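Local coordinates for protein rhizavidin (Rhizobium etli, PDB 3EW2) that binds biotin, as a member of the avidin family whose eight-stranded antiparallel barrel holds the vitamin at one end, at residues 19-24 against 117-122; 25-30 against 39-44; 78-83 against 105-110. All coordinates share one frame; numbering follows the deposited sequence.

Interaction 1: residues 19-24 against 117-122; sequences WQNQSG and GQDTFQ. With BTN (biotin), chain I.
Gln20 and Gln122 form an antiparallel hydrogen-bonded pair where the first strand of the avidin beta-barrel meets the last and closes it. Gln20 N gives a bond to Gln122 O, and Gln122 N returns one to Gln20 O, each 2.9 Å long. The tight part holds Trp19, Asn21, Asp119 and Phe121, all buried. Trp19 CB packs on Phe121 CB at 3.9 Å. Asn21 lies alongside the Phe121 ring, and its CB sits over one ring face, offset toward the rim, in a CH-pi contact. The amide plane is turned 42° from the ring. With CG between the backbone N and the carbonyl carbon (chi1 68°), the amide reaches biotin, and Asn21 ND2 bonds to O3 of the ligand. Biotin N1 donates a nearly straight bond to Asp119 OD2, 2.7 Å long. Asn21 OD1 accepts from Ser23 N in an Asx turn.

The side chains of Gln20 and Gln122 lie on the looser, more open side. Gln22 is an exposed turn residue that still bonds across. It folds back at chi2 (-52°) over the edge of strand 117-122. Its OE1 takes the N-H of Thr120 at 2.8 Å. Its NE2 meets Asp119 OD1 from above the carboxylate plane, which should help hold that carboxylate in place. A water bridges Ser23 OG and Asp119 OD1, donating to OD1 at 2.9 Å.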
loop_
_atom_site.group_PDB
_atom_site.type_symbol
_atom_site.label_atom_id
_atom_site.label_comp_id
_atom_site.label_asym_id
_atom_site.label_seq_id
_atom_site.Cartn_x
_atom_site.Cartn_y
_atom_site.Cartn_z
ATOM N N TRP B 19 8.467 9.700 -10.880
ATOM C CA TRP B 19 7.971 8.448 -11.517
ATOM C C TRP B 19 6.636 8.699 -12.124
ATOM O O TRP B 19 5.762 9.158 -11.392
ATOM C CB TRP B 19 7.756 7.335 -10.478
ATOM C CG TRP B 19 8.987 7.073 -9.696
ATOM C CD1 TRP B 19 9.445 7.764 -8.609
ATOM C CD2 TRP B 19 9.948 6.054 -9.973
ATOM N NE1 TRP B 19 10.653 7.218 -8.202
ATOM C CE2 TRP B 19 10.978 6.177 -9.026
ATOM C CE3 TRP B 19 10.054 5.080 -10.962
ATOM C CZ2 TRP B 19 12.092 5.320 -9.007
ATOM C CZ3 TRP B 19 11.178 4.233 -10.960
ATOM C CH2 TRP B 19 12.173 4.370 -9.986
ATOM N N GLN B 20 6.439 8.371 -13.417
ATOM C CA GLN B 20 5.119 8.574 -14.106
ATOM C C GLN B 20 4.537 7.292 -14.674
ATOM O O GLN B 20 5.239 6.459 -15.221
ATOM C CB GLN B 20 5.225 9.521 -15.327
ATOM C CG GLN B 20 5.431 11.001 -15.084
ATOM C CD GLN B 20 5.358 11.810 -16.423
ATOM O OE1 GLN B 20 4.411 12.581 -16.637
ATOM N NE2 GLN B 20 6.352 11.606 -17.323
ATOM N N ASN B 21 3.226 7.151 -14.608
ATOM C CA ASN B 21 2.654 5.960 -15.178
ATOM C C ASN B 21 1.980 6.256 -16.549
ATOM O O ASN B 21 1.865 7.419 -16.974
ATOM C CB ASN B 21 1.756 5.228 -14.160
ATOM C CG ASN B 21 0.512 5.998 -13.820
ATOM O OD1 ASN B 21 0.051 6.851 -14.596
ATOM N ND2 ASN B 21 -0.044 5.731 -12.645
ATOM N N GLN B 22 1.548 5.194 -17.210
ATOM C CA GLN B 22 0.954 5.237 -18.542
ATOM C C GLN B 22 -0.359 6.020 -18.583
ATOM O O GLN B 22 -0.821 6.372 -19.694
ATOM C CB GLN B 22 0.759 3.796 -19.063
ATOM C CG GLN B 22 -0.327 2.929 -18.357
ATOM C CD GLN B 22 -0.215 2.845 -16.803
ATOM O OE1 GLN B 22 0.850 2.551 -16.262
ATOM N NE2 GLN B 22 -1.345 3.098 -16.097
ATOM N N SER B 23 -0.969 6.300 -17.411
ATOM C CA SER B 23 -2.203 7.131 -17.380
ATOM C C SER B 23 -1.869 8.608 -17.145
ATOM O O SER B 23 -2.795 9.437 -16.986
ATOM C CB SER B 23 -3.186 6.672 -16.279
ATOM O OG SER B 23 -3.579 5.295 -16.406
ATOM N N GLY B 24 -0.570 8.912 -17.049
ATOM C CA GLY B 24 -0.087 10.307 -16.896
ATOM C C GLY B 24 0.131 10.795 -15.447
ATOM O O GLY B 24 0.497 11.977 -15.188
ATOM N N GLY B 117 -6.573 -2.995 -10.840
ATOM C CA GLY B 117 -5.864 -2.484 -12.023
ATOM C C GLY B 117 -4.359 -2.656 -11.959
ATOM O O GLY B 117 -3.836 -3.230 -10.993
ATOM N N GLN B 118 -3.662 -2.180 -12.998
ATOM C CA GLN B 118 -2.171 -2.218 -13.094
ATOM C C GLN B 118 -1.631 -0.853 -13.537
ATOM O O GLN B 118 -2.356 -0.122 -14.199
ATOM C CB GLN B 118 -1.672 -3.260 -14.092
ATOM C CG GLN B 118 -2.400 -4.584 -14.164
ATOM C CD GLN B 118 -1.731 -5.544 -15.185
ATOM O OE1 GLN B 118 -0.937 -6.413 -14.800
ATOM N NE2 GLN B 118 -2.016 -5.344 -16.492
ATOM N N ASP B 119 -0.404 -0.497 -13.133
ATOM C CA ASP B 119 0.225 0.807 -13.416
ATOM C C ASP B 119 1.715 0.467 -13.483
ATOM O O ASP B 119 2.225 -0.252 -12.601
ATOM C CB ASP B 119 0.089 1.821 -12.260
ATOM C CG ASP B 119 -1.224 2.625 -12.263
ATOM O OD1 ASP B 119 -2.085 2.498 -13.166
ATOM O OD2 ASP B 119 -1.417 3.388 -11.293
ATOM N N THR B 120 2.403 0.932 -14.518
ATOM C CA THR B 120 3.866 0.822 -14.596
ATOM C C THR B 120 4.386 2.258 -14.599
ATOM O O THR B 120 3.907 3.073 -15.389
ATOM C CB THR B 120 4.316 0.054 -15.854
ATOM O OG1 THR B 120 3.562 -1.152 -15.936
ATOM C CG2 THR B 120 5.791 -0.307 -15.789
ATOM N N PHE B 121 5.287 2.545 -13.656
ATOM C CA PHE B 121 5.827 3.846 -13.385
ATOM C C PHE B 121 7.200 3.791 -13.978
ATOM O O PHE B 121 7.905 2.791 -13.777
ATOM C CB PHE B 121 5.956 4.124 -11.865
ATOM C CG PHE B 121 4.648 4.341 -11.184
ATOM C CD1 PHE B 121 3.944 3.254 -10.620
ATOM C CD2 PHE B 121 4.095 5.625 -11.121
ATOM C CE1 PHE B 121 2.693 3.462 -10.012
ATOM C CE2 PHE B 121 2.845 5.834 -10.535
ATOM C CZ PHE B 121 2.129 4.753 -9.978
ATOM N N GLN B 122 7.550 4.844 -14.725
ATOM C CA GLN B 122 8.859 5.007 -15.327
ATOM C C GLN B 122 9.559 6.047 -14.502
ATOM O O GLN B 122 8.964 7.072 -14.166
ATOM C CB GLN B 122 8.781 5.577 -16.775
ATOM C CG GLN B 122 8.211 4.683 -17.855
ATOM C CD GLN B 122 8.889 3.351 -17.987
ATOM O OE1 GLN B 122 10.121 3.222 -17.832
ATOM N NE2 GLN B 122 8.094 2.334 -18.301
HETATM C C11 BTN I . -10.594 8.334 -7.106
HETATM O O11 BTN I . -10.937 8.410 -8.306
HETATM O O12 BTN I . -11.406 7.885 -6.270
HETATM C C10 BTN I . -9.217 8.781 -6.674
HETATM C C9 BTN I . -8.278 8.768 -7.874
HETATM C C8 BTN I . -8.145 7.362 -8.448
HETATM C C7 BTN I . -6.792 7.173 -9.123
HETATM C C2 BTN I . -6.571 5.714 -9.504
HETATM S S1 BTN I . -5.739 4.937 -8.281
HETATM C C6 BTN I . -5.016 3.757 -9.448
HETATM C C5 BTN I . -4.931 4.375 -10.834
HETATM N N1 BTN I . -3.612 4.944 -11.033
HETATM C C3 BTN I . -3.653 6.268 -11.109
HETATM O O3 BTN I . -2.527 7.098 -11.287
HETATM N N2 BTN I . -4.901 6.700 -10.994
HETATM C C4 BTN I . -5.836 5.602 -10.837
HETATM O O HOH W 1 -4.432 3.732 -14.223
#

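Interaction 2: residues 25-30 against 39-44; sequences STMIIQ and GQYVNR. With BTN (biotin), chain I.
The beta hairpin of strands 26-31 and 36-42 brings part of the biotin site to its end, where Ser25 and Tyr41 bond to O3 and Asn43 to N2 of the ureido ring. Thr26 with Val42 and Ile28 with Gln40 are antiparallel hydrogen-bonded pairs. The shortest of their bonds runs from Val42 N to Thr26 O, 2.7 Å. Gly39 CA makes a CA-H...O contact with Ile28 O.

Met27 and Tyr41 face each other as a non-hydrogen-bonded pair. Met27 CB touches Tyr41 CD1 at 3.7 Å, and its sulfur forms an oblique Met-aromatic contact with the ring. The Tyr41 side chain runs with CG anti to the backbone N (chi1 -165°), which carries the hydroxyl to biotin. O3 of biotin lies at the ring edge, in its plane, and accepts a hydrogen bond from Tyr41 OH at 2.6 Å. Trp85 stacks on the same ring.

Ser25 OG has two roles. It donates to biotin O3 at 2.6 Å and accepts from Arg44 N at 2.8 Å. The bond from Arg44 N probably helps fix the rotation of the hydroxyl toward the ligand. Asn43 OD1 accepts from biotin N2 at 3.1 Å and also from Ala45 N. On the outer side, Thr26 CG2 lies alongside the Arg44 guanidinium, 3.5 Å from NH2, while Arg44 NH1 bonds to Gly24 O.

Ser25 OG and Tyr41 OH, joined by Asn21 ND2, give O3 three donors, which probably draw negative charge onto it, and the ureido N-H groups may become better donors as a result.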
loop_
_atom_site.group_PDB
_atom_site.type_symbol
_atom_site.label_atom_id
_atom_site.label_comp_id
_atom_site.label_asym_id
_atom_site.label_seq_id
_atom_site.Cartn_x
_atom_site.Cartn_y
_atom_site.Cartn_z
ATOM N N SER B 25 -0.127 9.899 -14.485
ATOM C CA SER B 25 0.055 10.235 -13.056
ATOM C C SER B 25 1.509 10.264 -12.679
ATOM O O SER B 25 2.305 9.509 -13.212
ATOM C CB SER B 25 -0.665 9.227 -12.215
ATOM O OG SER B 25 -2.050 9.404 -12.443
ATOM N N THR B 26 1.866 11.194 -11.796
ATOM C CA THR B 26 3.246 11.296 -11.312
ATOM C C THR B 26 3.278 11.183 -9.783
ATOM O O THR B 26 2.340 11.587 -9.077
ATOM C CB THR B 26 3.949 12.638 -11.792
ATOM O OG1 THR B 26 5.356 12.631 -11.426
ATOM C CG2 THR B 26 3.319 13.839 -11.146
ATOM N N MET B 27 4.364 10.624 -9.274
ATOM C CA MET B 27 4.626 10.680 -7.872
ATOM C C MET B 27 6.057 11.128 -7.647
ATOM O O MET B 27 6.974 10.779 -8.431
ATOM C CB MET B 27 4.323 9.330 -7.182
ATOM C CG MET B 27 5.218 8.111 -7.560
ATOM S SD MET B 27 4.654 6.535 -6.793
ATOM C CE MET B 27 5.950 5.438 -7.330
ATOM N N ILE B 28 6.233 11.925 -6.596
ATOM C CA ILE B 28 7.523 12.247 -6.081
ATOM C C ILE B 28 7.701 11.537 -4.728
ATOM O O ILE B 28 6.869 11.720 -3.815
ATOM C CB ILE B 28 7.719 13.783 -5.920
ATOM C CG1 ILE B 28 7.326 14.502 -7.219
ATOM C CG2 ILE B 28 9.207 14.073 -5.582
ATOM C CD1 ILE B 28 7.529 16.037 -7.144
ATOM N N ILE B 29 8.761 10.736 -4.629
ATOM C CA ILE B 29 8.981 9.839 -3.523
ATOM C C ILE B 29 10.354 10.012 -2.910
ATOM O O ILE B 29 11.365 10.201 -3.614
ATOM C CB ILE B 29 8.785 8.289 -3.856
ATOM C CG1 ILE B 29 9.930 7.695 -4.657
ATOM C CG2 ILE B 29 7.430 8.016 -4.470
ATOM C CD1 ILE B 29 9.836 6.200 -4.896
ATOM N N GLN B 30 10.352 9.933 -1.581
ATOM C CA GLN B 30 11.547 9.965 -0.795
ATOM C C GLN B 30 11.637 8.555 -0.183
ATOM O O GLN B 30 10.674 8.059 0.401
ATOM C CB GLN B 30 11.472 11.100 0.249
ATOM C CG GLN B 30 11.408 12.564 -0.328
ATOM C CD GLN B 30 9.970 13.129 -0.641
ATOM O OE1 GLN B 30 9.003 12.970 0.152
ATOM N NE2 GLN B 30 9.847 13.820 -1.789
ATOM N N GLY B 39 5.872 10.610 0.076
ATOM C CA GLY B 39 5.823 11.395 -1.115
ATOM C C GLY B 39 4.486 12.012 -1.358
ATOM O O GLY B 39 3.641 12.095 -0.447
ATOM N N GLN B 40 4.326 12.425 -2.613
ATOM C CA GLN B 40 3.176 13.161 -3.121
ATOM C C GLN B 40 2.745 12.557 -4.450
ATOM O O GLN B 40 3.587 12.200 -5.269
ATOM C CB GLN B 40 3.562 14.622 -3.343
ATOM C CG GLN B 40 3.964 15.341 -2.073
ATOM C CD GLN B 40 2.796 15.525 -1.110
ATOM O OE1 GLN B 40 1.643 15.658 -1.520
ATOM N NE2 GLN B 40 3.104 15.540 0.185
ATOM N N TYR B 41 1.448 12.425 -4.649
ATOM C CA TYR B 41 0.938 11.636 -5.738
ATOM C C TYR B 41 -0.017 12.562 -6.479
ATOM O O TYR B 41 -0.938 13.094 -5.843
ATOM C CB TYR B 41 0.187 10.354 -5.270
ATOM C CG TYR B 41 -0.022 9.360 -6.412
ATOM C CD1 TYR B 41 0.820 8.261 -6.575
ATOM C CD2 TYR B 41 -1.025 9.573 -7.381
ATOM C CE1 TYR B 41 0.648 7.391 -7.627
ATOM C CE2 TYR B 41 -1.204 8.698 -8.446
ATOM C CZ TYR B 41 -0.365 7.615 -8.567
ATOM O OH TYR B 41 -0.534 6.738 -9.642
ATOM N N VAL B 42 0.275 12.831 -7.766
ATOM C CA VAL B 42 -0.629 13.611 -8.600
ATOM C C VAL B 42 -1.266 12.663 -9.583
ATOM O O VAL B 42 -0.594 12.128 -10.455
ATOM C CB VAL B 42 0.010 14.785 -9.360
ATOM C CG1 VAL B 42 -1.103 15.475 -10.222
ATOM C CG2 VAL B 42 0.601 15.777 -8.384
ATOM N N ASN B 43 -2.563 12.446 -9.387
ATOM C CA ASN B 43 -3.333 11.562 -10.222
ATOM C C ASN B 43 -3.767 12.363 -11.466
ATOM O O ASN B 43 -4.252 13.519 -11.343
ATOM C CB ASN B 43 -4.588 11.094 -9.457
ATOM C CG ASN B 43 -5.648 10.531 -10.382
ATOM O OD1 ASN B 43 -5.334 9.725 -11.250
ATOM N ND2 ASN B 43 -6.905 10.922 -10.186
ATOM N N ARG B 44 -3.657 11.723 -12.630
ATOM C CA ARG B 44 -4.124 12.298 -13.876
ATOM C C ARG B 44 -4.863 11.271 -14.726
ATOM O O ARG B 44 -5.048 11.515 -15.924
ATOM C CB ARG B 44 -2.946 12.911 -14.679
ATOM C CG ARG B 44 -2.303 14.059 -13.962
ATOM C CD ARG B 44 -1.451 14.850 -14.840
ATOM N NE ARG B 44 -0.517 15.659 -14.077
ATOM C CZ ARG B 44 0.753 15.322 -13.817
ATOM N NH1 ARG B 44 1.286 14.186 -14.260
ATOM N NH2 ARG B 44 1.515 16.154 -13.120
HETATM C C11 BTN I . -10.594 8.334 -7.106
HETATM O O11 BTN I . -10.937 8.410 -8.306
HETATM O O12 BTN I . -11.406 7.885 -6.270
HETATM C C10 BTN I . -9.217 8.781 -6.674
HETATM C C9 BTN I . -8.278 8.768 -7.874
HETATM C C8 BTN I . -8.145 7.362 -8.448
HETATM C C7 BTN I . -6.792 7.173 -9.123
HETATM C C2 BTN I . -6.571 5.714 -9.504
HETATM S S1 BTN I . -5.739 4.937 -8.281
HETATM C C6 BTN I . -5.016 3.757 -9.448
HETATM C C5 BTN I . -4.931 4.375 -10.834
HETATM N N1 BTN I . -3.612 4.944 -11.033
HETATM C C3 BTN I . -3.653 6.268 -11.109
HETATM O O3 BTN I . -2.527 7.098 -11.287
HETATM N N2 BTN I . -4.901 6.700 -10.994
HETATM C C4 BTN I . -5.836 5.602 -10.837
#

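Interaction 3: residues 78-83 against 105-110; sequences NCNSAT and AYEGGS. With BTN (biotin), chain I.
The Asn80 amide and the Glu107 carboxylate run alongside each other in the same direction, their planes only 23° apart. They do not bond. The amide instead meets the aliphatic part of Glu107, with Asn80 ND2 3.5 Å from Glu107 CB. The Tyr106 ring leads away, and it is Tyr106 CB that packs on Ser81 CB, also at 3.5 Å.

The backbones are joined at the antiparallel hydrogen-bonded pair of Ala82 and Ala105. Ala82 N bonds to Ala105 O at 3.0 Å, and Ala105 N bonds to Ala82 O at 2.9 Å, nearly in line with the carbonyl.

Ser81 and Thr83 line the biotin tail and thioether. Ser81 OG donates to biotin O12 at 3.0 Å, though the place of this hydroxyl is less sure. Thr83 OG1 lies 3.2 Å from biotin S1 and is hydrogen-bonded to Trp72 NE1. Cys79 CB comes near the same carboxylate, and its sulfur forms the disulfide with Cys50.

The contact joins strands 78-92 and 95-107 into a beta hairpin. Strand 65-71 and strand 112-124 flank that hairpin, and Phe65 and Ile66 of the second subunit pack against Asn80, Glu107 and Ala82.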
loop_
_atom_site.group_PDB
_atom_site.type_symbol
_atom_site.label_atom_id
_atom_site.label_comp_id
_atom_site.label_asym_id
_atom_site.label_seq_id
_atom_site.Cartn_x
_atom_site.Cartn_y
_atom_site.Cartn_z
ATOM N N ASN B 78 -11.857 15.704 -2.032
ATOM C CA ASN B 78 -12.090 14.426 -1.372
ATOM C C ASN B 78 -12.940 13.472 -2.199
ATOM O O ASN B 78 -14.134 13.746 -2.444
ATOM C CB ASN B 78 -12.734 14.654 0.020
ATOM C CG ASN B 78 -13.009 13.318 0.783
ATOM O OD1 ASN B 78 -12.450 12.285 0.443
ATOM N ND2 ASN B 78 -13.907 13.354 1.776
ATOM N N CYS B 79 -12.363 12.331 -2.565
ATOM C CA CYS B 79 -13.086 11.328 -3.370
ATOM C C CYS B 79 -13.578 10.136 -2.562
ATOM O O CYS B 79 -13.964 9.104 -3.127
ATOM C CB CYS B 79 -12.209 10.816 -4.537
ATOM S SG CYS B 79 -11.827 12.080 -5.801
ATOM N N ASN B 80 -13.520 10.253 -1.244
ATOM C CA ASN B 80 -14.011 9.209 -0.350
ATOM C C ASN B 80 -13.537 7.803 -0.741
ATOM O O ASN B 80 -14.343 6.943 -1.059
ATOM C CB ASN B 80 -15.526 9.308 -0.277
ATOM C CG ASN B 80 -16.090 8.574 0.879
ATOM O OD1 ASN B 80 -15.595 8.693 2.020
ATOM N ND2 ASN B 80 -17.129 7.777 0.614
ATOM N N SER B 81 -12.219 7.585 -0.712
ATOM C CA SER B 81 -11.609 6.405 -1.275
ATOM C C SER B 81 -10.148 6.340 -0.892
ATOM O O SER B 81 -9.592 7.315 -0.377
ATOM C CB SER B 81 -11.672 6.417 -2.822
ATOM O OG SER B 81 -10.868 7.438 -3.373
ATOM N N ALA B 82 -9.537 5.197 -1.158
ATOM C CA ALA B 82 -8.124 5.010 -0.896
ATOM C C ALA B 82 -7.599 4.035 -1.926
ATOM O O ALA B 82 -8.363 3.219 -2.435
ATOM C CB ALA B 82 -7.940 4.440 0.525
ATOM N N THR B 83 -6.302 4.108 -2.225
ATOM C CA THR B 83 -5.668 3.216 -3.167
ATOM C C THR B 83 -4.357 2.682 -2.592
ATOM O O THR B 83 -3.574 3.448 -2.053
ATOM C CB THR B 83 -5.366 3.963 -4.548
ATOM O OG1 THR B 83 -6.584 4.358 -5.210
ATOM C CG2 THR B 83 -4.596 3.073 -5.481
ATOM N N ALA B 105 -10.312 1.375 -3.449
ATOM C CA ALA B 105 -11.468 1.104 -2.629
ATOM C C ALA B 105 -12.257 2.394 -2.535
ATOM O O ALA B 105 -11.728 3.430 -2.153
ATOM C CB ALA B 105 -11.043 0.600 -1.250
ATOM N N TYR B 106 -13.512 2.356 -2.909
ATOM C CA TYR B 106 -14.284 3.597 -2.928
ATOM C C TYR B 106 -15.766 3.350 -2.725
ATOM O O TYR B 106 -16.225 2.214 -2.722
ATOM C CB TYR B 106 -14.082 4.271 -4.290
ATOM C CG TYR B 106 -14.732 3.464 -5.359
ATOM C CD1 TYR B 106 -14.084 2.336 -5.885
ATOM C CD2 TYR B 106 -16.038 3.759 -5.782
ATOM C CE1 TYR B 106 -14.695 1.547 -6.834
ATOM C CE2 TYR B 106 -16.663 2.955 -6.745
ATOM C CZ TYR B 106 -15.984 1.869 -7.270
ATOM O OH TYR B 106 -16.581 1.080 -8.223
ATOM N N GLU B 107 -16.530 4.433 -2.609
ATOM C CA GLU B 107 -17.969 4.314 -2.451
ATOM C C GLU B 107 -18.702 4.412 -3.795
ATOM O O GLU B 107 -18.968 5.513 -4.294
ATOM C CB GLU B 107 -18.517 5.365 -1.474
ATOM C CG GLU B 107 -19.976 5.143 -1.105
ATOM C CD GLU B 107 -20.170 3.959 -0.152
ATOM O OE1 GLU B 107 -19.469 3.886 0.905
ATOM O OE2 GLU B 107 -21.019 3.089 -0.463
ATOM N N GLY B 108 -19.030 3.245 -4.364
ATOM C CA GLY B 108 -19.995 3.154 -5.464
ATOM C C GLY B 108 -21.351 3.718 -5.068
ATOM O O GLY B 108 -21.495 4.346 -4.011
ATOM N N GLY B 109 -22.333 3.533 -5.941
ATOM C CA GLY B 109 -23.735 3.813 -5.631
ATOM C C GLY B 109 -24.512 2.523 -5.363
ATOM O O GLY B 109 -25.575 2.543 -4.717
ATOM N N SER B 110 -24.010 1.391 -5.866
ATOM C CA SER B 110 -24.535 0.088 -5.416
ATOM C C SER B 110 -24.091 -0.232 -3.971
ATOM O O SER B 110 -24.758 -1.009 -3.273
ATOM C CB SER B 110 -24.153 -1.041 -6.381
ATOM O OG SER B 110 -22.752 -1.089 -6.627
HETATM C C11 BTN I . -10.594 8.334 -7.106
HETATM O O11 BTN I . -10.937 8.410 -8.306
HETATM O O12 BTN I . -11.406 7.885 -6.270
HETATM C C10 BTN I . -9.217 8.781 -6.674
HETATM C C9 BTN I . -8.278 8.768 -7.874
HETATM C C8 BTN I . -8.145 7.362 -8.448
HETATM C C7 BTN I . -6.792 7.173 -9.123
HETATM C C2 BTN I . -6.571 5.714 -9.504
HETATM S S1 BTN I . -5.739 4.937 -8.281
HETATM C C6 BTN I . -5.016 3.757 -9.448
HETATM C C5 BTN I . -4.931 4.375 -10.834
HETATM N N1 BTN I . -3.612 4.944 -11.033
HETATM C C3 BTN I . -3.653 6.268 -11.109
HETATM O O3 BTN I . -2.527 7.098 -11.287
HETATM N N2 BTN I . -4.901 6.700 -10.994
HETATM C C4 BTN I . -5.836 5.602 -10.837
#

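Overall arrangement
All three contacts belong to one closed antiparallel barrel, and all touch the same biotin. Interaction 1 closes the barrel, and both other interactions are nested within the chain between its two segments. Interactions 1 and 2 are direct neighbours, with centres about 10 Å apart. Backbone bonding between Trp19 and Met27 joins their strands, and Asn21 ND2 approaches Tyr41 OH to 3.2 Å. Together they bond O3, N1 and N2 of the ureido group. Interaction 3 stands apart, reaching the carboxylate and the thioether sulfur. Its centre is about 21 Å from that of interaction 1 and 19 Å from that of interaction 2. Biotin bridges both gaps, about 7 Å between nearest atoms.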